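Local coordinates for assembly chaperone of ribosomal protein L4 (Acl4) (Chaetomium thermophilum, PDB 5TQB) that probably binds newly made ribosomal protein L4 as its dedicated assembly chaperone, using a TPR-family array of paired helices, at residues L8-A11 with T12-E16; I20-A23 with A24-R28; E199-E202 with E203-A207; R210-G213 with L214-H217; T295-S298 with S299-W302. One frame throughout, in Å; residues are numbered along the deposited sequence.

Contact 1. Residues L8-A11 with T12-E16; sequences LDRA and TTLLE
Leu14 packs back on Arg10, one turn earlier on helix 4-16, in an i to i+4 contact within the all-helical TPR-like fold. The tight side is made by Ala11, Leu14 and Leu15. Along it, Leu14 N bonds to Arg10 O and Leu15 N to Ala11 O, each at 2.9 Å. Leu14 is covered by Thr22, Ala23 and Val26 of helix 20-32, and Ala11 by Leu47 of helix 41-54. Thr12 and Leu15 also pack on apolar side chains of another protein chain.

Asp9 and Arg10 lie on the solvent side, where packing is thin. The Arg10 chain bends at chi2 (62°), which carries the guanidinium across Leu14. CD2 of Leu14 sits over one face, toward the rim, 3.6 Å from Arg10 NH2. Thr13 CG2 comes to the same group obliquely, 4.4 Å from Arg10 NH1.

Both threonines hold OG1 beside their own backbone N (chi1 near -60°), within bonding distance of the carbonyl four residues back. Thr13 OG1 donates to Asp9 O at 3.1 Å. Thr12 OG1 donates to Leu8 O at 2.8 Å, while Thr12 N reaches that same oxygen from the opposite face of the carbonyl plane.

Contact 2. Residues I20-A23 with A24-R28; sequences IETA and AKVAR
Val26 leans back on Thr22 along helix 20-32, an i to i+4 contact in the second helix of an antiparallel hairpin with helix 4-16, as is usual in TPR-like folds. Its CB lies 3.7 Å from Thr22 O and 4.0 Å from Ala23 O. With chi1 at 177° the two methyls part. CG1 is the branch anti to the backbone N. CG2 stays beside that N and drops over the preceding turn. There it touches Thr22 O at 3.3 Å and faces the methyl of Thr22, 4.3 Å between the two CG2 atoms. This face of the helix, with Ala23 beside it, is turned to helix 4-16.

Thr22 sends its hydroxyl elsewhere, to Asp19 OD1. Lys25 also starts close, with CB and CG over the carbonyls of Thr22 and Glu21, but its extended chain then carries the amino group away from the contact. The backbone bond beneath it, Lys25 N to Glu21 O, is weak at 3.4 Å.

Ala24 and Ala27 face helix 41-54. Ala24 meets Ile51, and Ala27 meets Leu48 and Ile51. Val26 N donates to Thr22 O at 2.9 Å. The next bond is shorter: Ala27 N reaches Ala23 O at 2.8 Å, and Ala27 CB lies 3.1 Å from the same oxygen.

Contact 3. Residues E199-E202 with E203-A207; sequences ERTE and EAREA
Arg200 turns at chi3 (-116°) and Glu203 stays extended beyond CG, which brings guanidinium and carboxylate together. Glu202 folds at chi2 (47°), and its carboxylate swings over to Arg205. The Thr201 methyl comes up against one face of the Arg205 guanidinium.

These pairs sit on the first turn of helix 201-212. Arg200 is the N-cap residue. Just before it, Glu199 is the C-prime residue of the Schellman motif that ends the preceding helix 185-197. The two helices form a tight hairpin, with Ala204 packed on Arg195 and Ile196.

In the first salt bridge Arg200 NH1 meets Glu203 OE1 at 3.1 Å. The bond is nearly straight (174°) and lies in the guanidinium plane. It meets the oxygen on its syn side, though somewhat out of the carboxylate plane. A second bond from Arg200 NH1, to Glu203 OE2, is weak. In the second bridge Arg205 NH1 meets Glu202 OE1 at 3.2 Å. This donor comes from above the carboxylate plane. Thr201 CG2 lies close over the Arg205 group, 3.3 Å from CZ. The main polar partner of Arg205 is elsewhere: NE donates to Val241 O.

Each arginine is thus paired with an acid three residues away, one ahead and one behind. The ion pairs lie on the protein surface, where solvent probably weakens them. The NE bond to Val241 O and the methyl over one face probably limit how the Arg205 group can turn.

Contact 4. Residues R210-G213 with L214-H217; sequences RSLG and LWTH
Leu212 O gathers three bonds as the backbone leaves helix 201-212: Trp215 N at 3.1 Å, Thr216 N at 3.0 Å and Thr216 OG1 at 3.0 Å. The Thr216 amide comes nearly along the C=O axis (168°), whereas the other two donors stand above the carbonyl plane. Leu214 N makes a longer bond to Ser211 O.

Trp215 CG stands between the backbone N and the carbonyl carbon (chi1 71°), and this turns the ring back under the chain. Its CD1 edge meets Ser211 O at 3.0 Å. The Thr216 methyl lies over the centre of one face. Leu212 runs alongside the indole, with CD2 3.8 Å from Trp215 CZ2.

Residues 210-217 carry the chain from helix 201-212 into the loop before helix 228-240 of this TPR-family fold. The buried indole packs against three neighbouring helices, touching Pro185, Leu234 and Arg253.

A water joins the two segments: it accepts from Trp215 NE1 (3.1 Å) and donates to Ser211 OG, which is itself bonded to Leu208 O. On the outer side, His217 points its imidazole edge at Gly213 O. The bond from NE2 is short, 2.8 Å, but weak because its angle is poor.

Contact 5. Residues T295-S298 with S299-W302; sequences TWRS and SRKW
Trp302 presents the edge of its indole to Ser298 O, with CD1 3.0 Å from that oxygen and near the ring plane. Helix 262-281 also meets the ring: Arg272 by a cation-pi contact, Trp265 edge to face. Trp296, the second indole, stacks with Tyr273 and donates from NE1 to Tyr273 O. The third and fourth flat groups are the guanidiniums of Arg297 and Arg300. These side chains run side by side and point the same way, with their planes 59° apart. Arg297 CG lies oblique to the Arg300 guanidinium, 4.1 Å from its NH2. The charged atoms stay farther apart, 4.8 Å from Arg297 NE to Arg300 NH2, and the like charges would probably oppose a closer approach.

All of this lies on helix 291-313, a long helix of the C-terminal part of the all-helical array. The i to i+4 backbone bonds are regular: Arg300 N to Trp296 O and Trp302 N to Ser298 O are both 3.0 Å. Ser299 is buried against helices 262-281 and 318-333, and its OG, placed anti to the backbone N (chi1 177°), is turned to a hydrogen bond with Gly269 O.

Lys301 is on the exposed side. Its CG rests 3.4 Å from Arg297 O, and the straight chain beyond continues along the preceding turn. Its CD is still 4.1 Å from Ser298 CA.

Contacts 1 and 2 belong to consecutive helices and touch directly. Their centres are 8 Å apart, and Ala11 O meets Ala23 CB at 3.6 Å. Contacts 3 and 4 share helix 201-212, one at its start and one at its end, with centres about 16 Å apart. Contact 5 stands alone on helix 291-313. Its nearest atoms are about 13 Å from contact 4 and about 17 Å from contact 3. The N-terminal pair is remote from the rest: contacts 1 and 3 have centres about 44 Å apart, on opposite sides of the chain's centre. Contacts 1, 2 and 3 also touch another protein chain, while contacts 4 and 5 do not.

Contact 1. Residues L8-A11 with T12-E16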
loop_
_atom_site.group_PDB
_atom_site.type_symbol
_atom_site.label_atom_id
_atom_site.label_comp_id
_atom_site.label_asym_id
_atom_site.label_seq_id
_atom_site.Cartn_x
_atom_site.Cartn_y
_atom_site.Cartn_z
ATOM N N LEU B 8 26.927 6.709 -0.196
ATOM C CA LEU B 8 25.876 5.782 -0.618
ATOM C C LEU B 8 24.897 5.528 0.518
ATOM O O LEU B 8 23.689 5.442 0.301
ATOM C CB LEU B 8 26.468 4.449 -1.081
ATOM C CG LEU B 8 27.263 4.436 -2.388
ATOM C CD1 LEU B 8 27.691 3.012 -2.728
ATOM C CD2 LEU B 8 26.463 5.038 -3.535
ATOM N N ASP B 9 25.427 5.403 1.729
ATOM C CA ASP B 9 24.595 5.180 2.899
ATOM C C ASP B 9 23.764 6.422 3.183
ATOM O O ASP B 9 22.588 6.327 3.521
ATOM C CB ASP B 9 25.459 4.822 4.107
ATOM C CG ASP B 9 26.281 3.567 3.881
ATOM O OD1 ASP B 9 25.982 2.828 2.921
ATOM O OD2 ASP B 9 27.227 3.318 4.666
ATOM N N ARG B 10 24.377 7.588 3.028
ATOM C CA ARG B 10 23.678 8.843 3.247
ATOM C C ARG B 10 22.515 8.993 2.265
ATOM O O ARG B 10 21.402 9.333 2.659
ATOM C CB ARG B 10 24.651 10.014 3.109
ATOM C CG ARG B 10 24.028 11.389 3.279
ATOM C CD ARG B 10 23.430 11.586 4.664
ATOM N NE ARG B 10 22.738 12.871 4.764
ATOM C CZ ARG B 10 21.732 13.124 5.596
ATOM N NH1 ARG B 10 21.287 12.185 6.421
ATOM N NH2 ARG B 10 21.167 14.324 5.601
ATOM N N ALA B 11 22.771 8.732 0.989
ATOM C CA ALA B 11 21.738 8.859 -0.027
ATOM C C ALA B 11 20.606 7.867 0.233
ATOM O O ALA B 11 19.437 8.174 -0.002
ATOM C CB ALA B 11 22.324 8.649 -1.409
ATOM N N THR B 12 20.955 6.690 0.739
ATOM C CA THR B 12 19.961 5.672 1.050
ATOM C C THR B 12 19.061 6.115 2.199
ATOM O O THR B 12 17.846 5.898 2.163
ATOM C CB THR B 12 20.632 4.328 1.386
ATOM O OG1 THR B 12 21.340 3.857 0.233
ATOM C CG2 THR B 12 19.598 3.282 1.778
ATOM N N THR B 13 19.655 6.733 3.214
ATOM C CA THR B 13 18.887 7.271 4.330
ATOM C C THR B 13 17.962 8.369 3.831
ATOM O O THR B 13 16.798 8.432 4.223
ATOM C CB THR B 13 19.802 7.845 5.428
ATOM O OG1 THR B 13 20.678 6.819 5.906
ATOM C CG2 THR B 13 18.981 8.388 6.600
ATOM N N LEU B 14 18.485 9.229 2.961
ATOM C CA LEU B 14 17.701 10.318 2.392
ATOM C C LEU B 14 16.521 9.772 1.592
ATOM O O LEU B 14 15.418 10.310 1.648
ATOM C CB LEU B 14 18.576 11.201 1.498
ATOM C CG LEU B 14 19.584 12.113 2.203
ATOM C CD1 LEU B 14 20.531 12.749 1.196
ATOM C CD2 LEU B 14 18.872 13.186 3.009
ATOM N N LEU B 15 16.760 8.697 0.853
ATOM C CA LEU B 15 15.718 8.071 0.058
ATOM C C LEU B 15 14.652 7.470 0.973
ATOM O O LEU B 15 13.457 7.569 0.695
ATOM C CB LEU B 15 16.326 6.993 -0.842
ATOM C CG LEU B 15 15.412 6.382 -1.905
ATOM C CD1 LEU B 15 14.901 7.436 -2.873
ATOM C CD2 LEU B 15 16.149 5.294 -2.661
ATOM N N GLU B 16 15.093 6.864 2.071
ATOM C CA GLU B 16 14.181 6.240 3.024
ATOM C C GLU B 16 13.405 7.274 3.840
ATOM O O GLU B 16 12.445 6.927 4.526
ATOM C CB GLU B 16 14.946 5.314 3.970
ATOM C CG GLU B 16 15.448 4.035 3.321
ATOM C CD GLU B 16 16.116 3.098 4.313
ATOM O OE1 GLU B 16 16.206 3.458 5.507
ATOM O OE2 GLU B 16 16.546 2.000 3.901
#

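Contact 2. Residues I20-A23 with A24-R28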
loop_
_atom_site.group_PDB
_atom_site.type_symbol
_atom_site.label_atom_id
_atom_site.label_comp_id
_atom_site.label_asym_id
_atom_site.label_seq_id
_atom_site.Cartn_x
_atom_site.Cartn_y
_atom_site.Cartn_z
ATOM N N ILE B 20 13.840 12.579 -1.896
ATOM C CA ILE B 20 14.358 12.010 -3.138
ATOM C C ILE B 20 15.276 12.971 -3.894
ATOM O O ILE B 20 16.273 12.551 -4.480
ATOM C CB ILE B 20 13.194 11.564 -4.053
ATOM C CG1 ILE B 20 12.294 10.577 -3.302
ATOM C CG2 ILE B 20 13.726 10.923 -5.332
ATOM C CD1 ILE B 20 11.020 10.222 -4.028
ATOM N N GLU B 21 14.943 14.256 -3.879
ATOM C CA GLU B 21 15.727 15.257 -4.599
ATOM C C GLU B 21 17.175 15.292 -4.111
ATOM O O GLU B 21 18.114 15.244 -4.906
ATOM C CB GLU B 21 15.097 16.643 -4.433
ATOM C CG GLU B 21 13.622 16.714 -4.804
ATOM C CD GLU B 21 13.351 16.305 -6.240
ATOM O OE1 GLU B 21 14.243 16.489 -7.097
ATOM O OE2 GLU B 21 12.244 15.795 -6.509
ATOM N N THR B 22 17.351 15.375 -2.799
ATOM C CA THR B 22 18.683 15.464 -2.220
ATOM C C THR B 22 19.440 14.145 -2.369
ATOM O O THR B 22 20.662 14.138 -2.518
ATOM C CB THR B 22 18.611 15.852 -0.734
ATOM O OG1 THR B 22 17.778 17.009 -0.585
ATOM C CG2 THR B 22 20.001 16.146 -0.184
ATOM N N ALA B 23 18.707 13.036 -2.332
ATOM C CA ALA B 23 19.300 11.716 -2.511
ATOM C C ALA B 23 19.955 11.599 -3.879
ATOM O O ALA B 23 21.047 11.053 -4.010
ATOM C CB ALA B 23 18.244 10.636 -2.342
ATOM N N ALA B 24 19.282 12.108 -4.904
ATOM C CA ALA B 24 19.819 12.051 -6.254
ATOM C C ALA B 24 21.123 12.830 -6.324
ATOM O O ALA B 24 22.081 12.402 -6.963
ATOM C CB ALA B 24 18.818 12.602 -7.245
ATOM N N LYS B 25 21.159 13.977 -5.659
ATOM C CA LYS B 25 22.361 14.795 -5.649
ATOM C C LYS B 25 23.507 14.063 -4.964
ATOM O O LYS B 25 24.613 14.004 -5.497
ATOM C CB LYS B 25 22.101 16.130 -4.956
ATOM C CG LYS B 25 21.251 17.089 -5.763
ATOM C CD LYS B 25 21.219 18.463 -5.116
ATOM C CE LYS B 25 20.373 19.439 -5.921
ATOM N NZ LYS B 25 20.478 20.836 -5.408
ATOM N N VAL B 26 23.243 13.498 -3.789
ATOM C CA VAL B 26 24.288 12.814 -3.028
ATOM C C VAL B 26 24.729 11.528 -3.726
ATOM O O VAL B 26 25.910 11.181 -3.707
ATOM C CB VAL B 26 23.830 12.503 -1.582
ATOM C CG1 VAL B 26 24.898 11.725 -0.826
ATOM C CG2 VAL B 26 23.511 13.795 -0.836
ATOM N N ALA B 27 23.778 10.831 -4.342
ATOM C CA ALA B 27 24.071 9.595 -5.065
ATOM C C ALA B 27 24.895 9.881 -6.313
ATOM O O ALA B 27 25.741 9.078 -6.703
ATOM C CB ALA B 27 22.779 8.877 -5.437
ATOM N N ARG B 28 24.644 11.024 -6.940
ATOM C CA ARG B 28 25.401 11.418 -8.120
ATOM C C ARG B 28 26.855 11.689 -7.739
ATOM O O ARG B 28 27.772 11.091 -8.306
ATOM C CB ARG B 28 24.756 12.641 -8.784
ATOM C CG ARG B 28 25.662 13.437 -9.728
ATOM C CD ARG B 28 26.342 12.581 -10.800
ATOM N NE ARG B 28 25.403 11.776 -11.575
ATOM C CZ ARG B 28 25.762 10.942 -12.549
ATOM N NH1 ARG B 28 27.041 10.796 -12.871
ATOM N NH2 ARG B 28 24.841 10.251 -13.201
#

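Contact 3. Residues E199-E202 with E203-A207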
loop_
_atom_site.group_PDB
_atom_site.type_symbol
_atom_site.label_atom_id
_atom_site.label_comp_id
_atom_site.label_asym_id
_atom_site.label_seq_id
_atom_site.Cartn_x
_atom_site.Cartn_y
_atom_site.Cartn_z
ATOM N N GLU B 199 -10.907 -21.259 -17.137
ATOM C CA GLU B 199 -12.325 -21.528 -16.919
ATOM C C GLU B 199 -12.531 -22.418 -15.695
ATOM O O GLU B 199 -13.488 -23.193 -15.633
ATOM C CB GLU B 199 -12.948 -22.173 -18.163
ATOM C CG GLU B 199 -12.631 -21.433 -19.456
ATOM C CD GLU B 199 -13.138 -22.152 -20.695
ATOM O OE1 GLU B 199 -13.922 -23.117 -20.554
ATOM O OE2 GLU B 199 -12.748 -21.752 -21.814
ATOM N N ARG B 200 -11.619 -22.307 -14.731
ATOM C CA ARG B 200 -11.740 -23.007 -13.455
ATOM C C ARG B 200 -12.077 -22.015 -12.351
ATOM O O ARG B 200 -11.212 -21.619 -11.563
ATOM C CB ARG B 200 -10.443 -23.734 -13.109
ATOM C CG ARG B 200 -10.159 -24.957 -13.977
ATOM C CD ARG B 200 -9.274 -25.947 -13.245
ATOM N NE ARG B 200 -7.980 -26.122 -13.889
ATOM C CZ ARG B 200 -6.941 -26.725 -13.318
ATOM N NH1 ARG B 200 -7.043 -27.203 -12.086
ATOM N NH2 ARG B 200 -5.796 -26.843 -13.977
ATOM N N THR B 201 -13.345 -21.623 -12.297
ATOM C CA THR B 201 -13.786 -20.542 -11.429
ATOM C C THR B 201 -13.768 -20.919 -9.954
ATOM O O THR B 201 -13.359 -20.115 -9.113
ATOM C CB THR B 201 -15.199 -20.073 -11.820
ATOM O OG1 THR B 201 -15.180 -19.610 -13.175
ATOM C CG2 THR B 201 -15.675 -18.941 -10.915
ATOM N N GLU B 202 -14.213 -22.126 -9.630
ATOM C CA GLU B 202 -14.312 -22.513 -8.231
ATOM C C GLU B 202 -12.927 -22.619 -7.603
ATOM O O GLU B 202 -12.726 -22.219 -6.456
ATOM C CB GLU B 202 -15.082 -23.826 -8.065
ATOM C CG GLU B 202 -15.364 -24.185 -6.610
ATOM C CD GLU B 202 -15.921 -23.011 -5.813
ATOM O OE1 GLU B 202 -16.899 -22.382 -6.276
ATOM O OE2 GLU B 202 -15.367 -22.703 -4.734
ATOM N N GLU B 203 -11.968 -23.141 -8.361
ATOM C CA GLU B 203 -10.601 -23.229 -7.873
ATOM C C GLU B 203 -9.985 -21.838 -7.764
ATOM O O GLU B 203 -9.123 -21.606 -6.920
ATOM C CB GLU B 203 -9.756 -24.121 -8.778
ATOM C CG GLU B 203 -10.212 -25.571 -8.790
ATOM C CD GLU B 203 -9.265 -26.468 -9.556
ATOM O OE1 GLU B 203 -9.715 -27.120 -10.518
ATOM O OE2 GLU B 203 -8.069 -26.519 -9.194
ATOM N N ALA B 204 -10.424 -20.917 -8.616
ATOM C CA ALA B 204 -9.963 -19.536 -8.530
ATOM C C ALA B 204 -10.437 -18.906 -7.225
ATOM O O ALA B 204 -9.669 -18.232 -6.543
ATOM C CB ALA B 204 -10.451 -18.725 -9.721
ATOM N N ARG B 205 -11.703 -19.134 -6.882
ATOM C CA ARG B 205 -12.263 -18.621 -5.637
ATOM C C ARG B 205 -11.521 -19.215 -4.448
ATOM O O ARG B 205 -11.171 -18.505 -3.506
ATOM C CB ARG B 205 -13.756 -18.949 -5.530
ATOM C CG ARG B 205 -14.624 -18.247 -6.562
ATOM C CD ARG B 205 -16.102 -18.387 -6.243
ATOM N NE ARG B 205 -16.940 -17.844 -7.310
ATOM C CZ ARG B 205 -17.570 -18.570 -8.232
ATOM N NH1 ARG B 205 -17.480 -19.897 -8.240
ATOM N NH2 ARG B 205 -18.302 -17.964 -9.158
ATOM N N GLU B 206 -11.288 -20.523 -4.509
ATOM C CA GLU B 206 -10.570 -21.247 -3.468
ATOM C C GLU B 206 -9.188 -20.639 -3.228
ATOM O O GLU B 206 -8.770 -20.453 -2.083
ATOM C CB GLU B 206 -10.430 -22.712 -3.876
ATOM C CG GLU B 206 -9.852 -23.624 -2.808
ATOM C CD GLU B 206 -9.681 -25.051 -3.300
ATOM O OE1 GLU B 206 -9.923 -25.990 -2.510
ATOM O OE2 GLU B 206 -9.304 -25.234 -4.479
ATOM N N ALA B 207 -8.493 -20.321 -4.316
ATOM C CA ALA B 207 -7.154 -19.750 -4.242
ATOM C C ALA B 207 -7.179 -18.349 -3.644
ATOM O O ALA B 207 -6.342 -18.011 -2.807
ATOM C CB ALA B 207 -6.521 -19.717 -5.622
#

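Contact 4. Residues R210-G213 with L214-H217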
loop_
_atom_site.group_PDB
_atom_site.type_symbol
_atom_site.label_atom_id
_atom_site.label_comp_id
_atom_site.label_asym_id
_atom_site.label_seq_id
_atom_site.Cartn_x
_atom_site.Cartn_y
_atom_site.Cartn_z
ATOM N N ARG B 210 -7.763 -18.202 -0.031
ATOM C CA ARG B 210 -6.555 -18.606 0.677
ATOM C C ARG B 210 -5.563 -17.454 0.811
ATOM O O ARG B 210 -4.955 -17.276 1.866
ATOM C CB ARG B 210 -5.883 -19.782 -0.027
ATOM C CG ARG B 210 -4.548 -20.142 0.581
ATOM C CD ARG B 210 -4.160 -21.560 0.273
ATOM N NE ARG B 210 -2.916 -21.918 0.940
ATOM C CZ ARG B 210 -2.342 -23.111 0.860
ATOM N NH1 ARG B 210 -2.902 -24.074 0.141
ATOM N NH2 ARG B 210 -1.204 -23.340 1.503
ATOM N N SER B 211 -5.398 -16.680 -0.258
ATOM C CA SER B 211 -4.485 -15.547 -0.239
ATOM C C SER B 211 -4.946 -14.501 0.765
ATOM O O SER B 211 -4.133 -13.895 1.455
ATOM C CB SER B 211 -4.380 -14.912 -1.624
ATOM O OG SER B 211 -5.589 -14.267 -1.980
ATOM N N LEU B 212 -6.255 -14.289 0.839
ATOM C CA LEU B 212 -6.820 -13.318 1.767
ATOM C C LEU B 212 -6.601 -13.747 3.214
ATOM O O LEU B 212 -6.326 -12.921 4.080
ATOM C CB LEU B 212 -8.314 -13.145 1.502
ATOM C CG LEU B 212 -8.675 -12.374 0.232
ATOM C CD1 LEU B 212 -10.138 -12.587 -0.126
ATOM C CD2 LEU B 212 -8.384 -10.899 0.414
ATOM N N GLY B 213 -6.713 -15.046 3.470
ATOM C CA GLY B 213 -6.563 -15.572 4.814
ATOM C C GLY B 213 -5.158 -15.421 5.366
ATOM O O GLY B 213 -4.913 -15.709 6.536
ATOM N N LEU B 214 -4.237 -14.960 4.524
ATOM C CA LEU B 214 -2.843 -14.805 4.914
ATOM C C LEU B 214 -2.488 -13.375 5.312
ATOM O O LEU B 214 -1.363 -13.128 5.745
ATOM C CB LEU B 214 -1.924 -15.259 3.774
ATOM C CG LEU B 214 -1.971 -16.752 3.438
ATOM C CD1 LEU B 214 -1.282 -17.017 2.121
ATOM C CD2 LEU B 214 -1.334 -17.590 4.536
ATOM N N TRP B 215 -3.422 -12.434 5.175
ATOM C CA TRP B 215 -3.107 -11.035 5.480
ATOM C C TRP B 215 -4.261 -10.163 5.989
ATOM O O TRP B 215 -4.013 -9.158 6.656
ATOM C CB TRP B 215 -2.453 -10.360 4.267
ATOM C CG TRP B 215 -3.384 -10.114 3.115
ATOM C CD1 TRP B 215 -3.635 -10.956 2.074
ATOM C CD2 TRP B 215 -4.180 -8.942 2.883
ATOM N NE1 TRP B 215 -4.537 -10.386 1.208
ATOM C CE2 TRP B 215 -4.890 -9.150 1.683
ATOM C CE3 TRP B 215 -4.362 -7.738 3.577
ATOM C CZ2 TRP B 215 -5.768 -8.204 1.156
ATOM C CZ3 TRP B 215 -5.234 -6.796 3.053
ATOM C CH2 TRP B 215 -5.927 -7.035 1.853
ATOM N N THR B 216 -5.508 -10.525 5.694
ATOM C CA THR B 216 -6.639 -9.664 6.059
ATOM C C THR B 216 -6.763 -9.473 7.569
ATOM O O THR B 216 -7.329 -8.486 8.033
ATOM C CB THR B 216 -7.977 -10.206 5.527
ATOM O OG1 THR B 216 -8.171 -11.548 5.991
ATOM C CG2 THR B 216 -7.999 -10.176 4.010
ATOM N N HIS B 217 -6.218 -10.418 8.327
ATOM C CA HIS B 217 -6.279 -10.378 9.784
ATOM C C HIS B 217 -5.062 -9.679 10.397
ATOM O O HIS B 217 -5.003 -9.488 11.610
ATOM C CB HIS B 217 -6.397 -11.800 10.341
ATOM C CG HIS B 217 -5.338 -12.733 9.841
ATOM N ND1 HIS B 217 -4.174 -12.982 10.534
ATOM C CD2 HIS B 217 -5.265 -13.472 8.707
ATOM C CE1 HIS B 217 -3.433 -13.839 9.854
ATOM N NE2 HIS B 217 -4.071 -14.150 8.740
HETATM O O HOH W 1 -4.352 -11.352 -1.719
#

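Contact 5. Residues T295-S298 with S299-W302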
loop_
_atom_site.group_PDB
_atom_site.type_symbol
_atom_site.label_atom_id
_atom_site.label_comp_id
_atom_site.label_asym_id
_atom_site.label_seq_id
_atom_site.Cartn_x
_atom_site.Cartn_y
_atom_site.Cartn_z
ATOM N N THR B 295 -27.211 -0.287 -1.656
ATOM C CA THR B 295 -25.945 -0.759 -2.205
ATOM C C THR B 295 -25.588 0.017 -3.472
ATOM O O THR B 295 -24.419 0.314 -3.715
ATOM C CB THR B 295 -26.000 -2.262 -2.514
ATOM O OG1 THR B 295 -26.426 -2.973 -1.347
ATOM C CG2 THR B 295 -24.637 -2.778 -2.949
ATOM N N TRP B 296 -26.599 0.352 -4.270
ATOM C CA TRP B 296 -26.376 1.131 -5.484
ATOM C C TRP B 296 -26.173 2.609 -5.159
ATOM O O TRP B 296 -25.520 3.328 -5.912
ATOM C CB TRP B 296 -27.538 0.957 -6.474
ATOM C CG TRP B 296 -27.265 -0.038 -7.578
ATOM C CD1 TRP B 296 -26.311 -1.016 -7.588
ATOM C CD2 TRP B 296 -27.953 -0.142 -8.834
ATOM N NE1 TRP B 296 -26.365 -1.723 -8.765
ATOM C CE2 TRP B 296 -27.363 -1.205 -9.547
ATOM C CE3 TRP B 296 -29.012 0.558 -9.422
ATOM C CZ2 TRP B 296 -27.795 -1.583 -10.818
ATOM C CZ3 TRP B 296 -29.436 0.181 -10.681
ATOM C CH2 TRP B 296 -28.830 -0.878 -11.365
ATOM N N ARG B 297 -26.727 3.066 -4.041
ATOM C CA ARG B 297 -26.510 4.443 -3.617
ATOM C C ARG B 297 -25.034 4.671 -3.317
ATOM O O ARG B 297 -24.446 5.645 -3.787
ATOM C CB ARG B 297 -27.369 4.787 -2.403
ATOM C CG ARG B 297 -28.797 5.156 -2.771
ATOM C CD ARG B 297 -29.638 5.479 -1.556
ATOM N NE ARG B 297 -30.994 5.858 -1.945
ATOM C CZ ARG B 297 -32.042 5.040 -1.942
ATOM N NH1 ARG B 297 -31.919 3.774 -1.553
ATOM N NH2 ARG B 297 -33.225 5.496 -2.325
ATOM N N SER B 298 -24.431 3.761 -2.556
ATOM C CA SER B 298 -23.005 3.857 -2.253
ATOM C C SER B 298 -22.160 3.666 -3.509
ATOM O O SER B 298 -21.091 4.254 -3.634
ATOM C CB SER B 298 -22.596 2.849 -1.173
ATOM O OG SER B 298 -23.217 1.595 -1.375
ATOM N N SER B 299 -22.641 2.851 -4.443
ATOM C CA SER B 299 -21.947 2.681 -5.714
ATOM C C SER B 299 -21.859 4.029 -6.417
ATOM O O SER B 299 -20.811 4.404 -6.939
ATOM C CB SER B 299 -22.674 1.660 -6.595
ATOM O OG SER B 299 -22.043 1.537 -7.860
ATOM N N ARG B 300 -22.966 4.763 -6.400
ATOM C CA ARG B 300 -23.028 6.084 -7.013
ATOM C C ARG B 300 -22.066 7.061 -6.329
ATOM O O ARG B 300 -21.422 7.877 -6.994
ATOM C CB ARG B 300 -24.453 6.626 -6.934
ATOM C CG ARG B 300 -24.734 7.768 -7.890
ATOM C CD ARG B 300 -25.638 8.808 -7.250
ATOM N NE ARG B 300 -26.859 8.229 -6.697
ATOM C CZ ARG B 300 -27.669 8.861 -5.853
ATOM N NH1 ARG B 300 -27.389 10.094 -5.453
ATOM N NH2 ARG B 300 -28.761 8.259 -5.400
ATOM N N LYS B 301 -21.977 6.977 -5.004
ATOM C CA LYS B 301 -21.107 7.860 -4.227
ATOM C C LYS B 301 -19.641 7.619 -4.569
ATOM O O LYS B 301 -18.862 8.561 -4.705
ATOM C CB LYS B 301 -21.332 7.652 -2.729
ATOM C CG LYS B 301 -22.705 8.096 -2.244
ATOM C CD LYS B 301 -22.971 7.667 -0.805
ATOM C CE LYS B 301 -24.412 7.960 -0.391
ATOM N NZ LYS B 301 -24.743 7.444 0.970
ATOM N N TRP B 302 -19.272 6.351 -4.710
ATOM C CA TRP B 302 -17.912 5.994 -5.085
ATOM C C TRP B 302 -17.584 6.498 -6.490
ATOM O O TRP B 302 -16.494 7.021 -6.729
ATOM C CB TRP B 302 -17.717 4.478 -5.003
ATOM C CG TRP B 302 -17.429 3.981 -3.615
ATOM C CD1 TRP B 302 -18.295 3.932 -2.562
ATOM C CD2 TRP B 302 -16.186 3.454 -3.133
ATOM N NE1 TRP B 302 -17.671 3.411 -1.456
ATOM C CE2 TRP B 302 -16.374 3.110 -1.780
ATOM C CE3 TRP B 302 -14.934 3.241 -3.716
ATOM C CZ2 TRP B 302 -15.356 2.561 -0.999
ATOM C CZ3 TRP B 302 -13.921 2.699 -2.939
ATOM C CH2 TRP B 302 -14.139 2.366 -1.596
#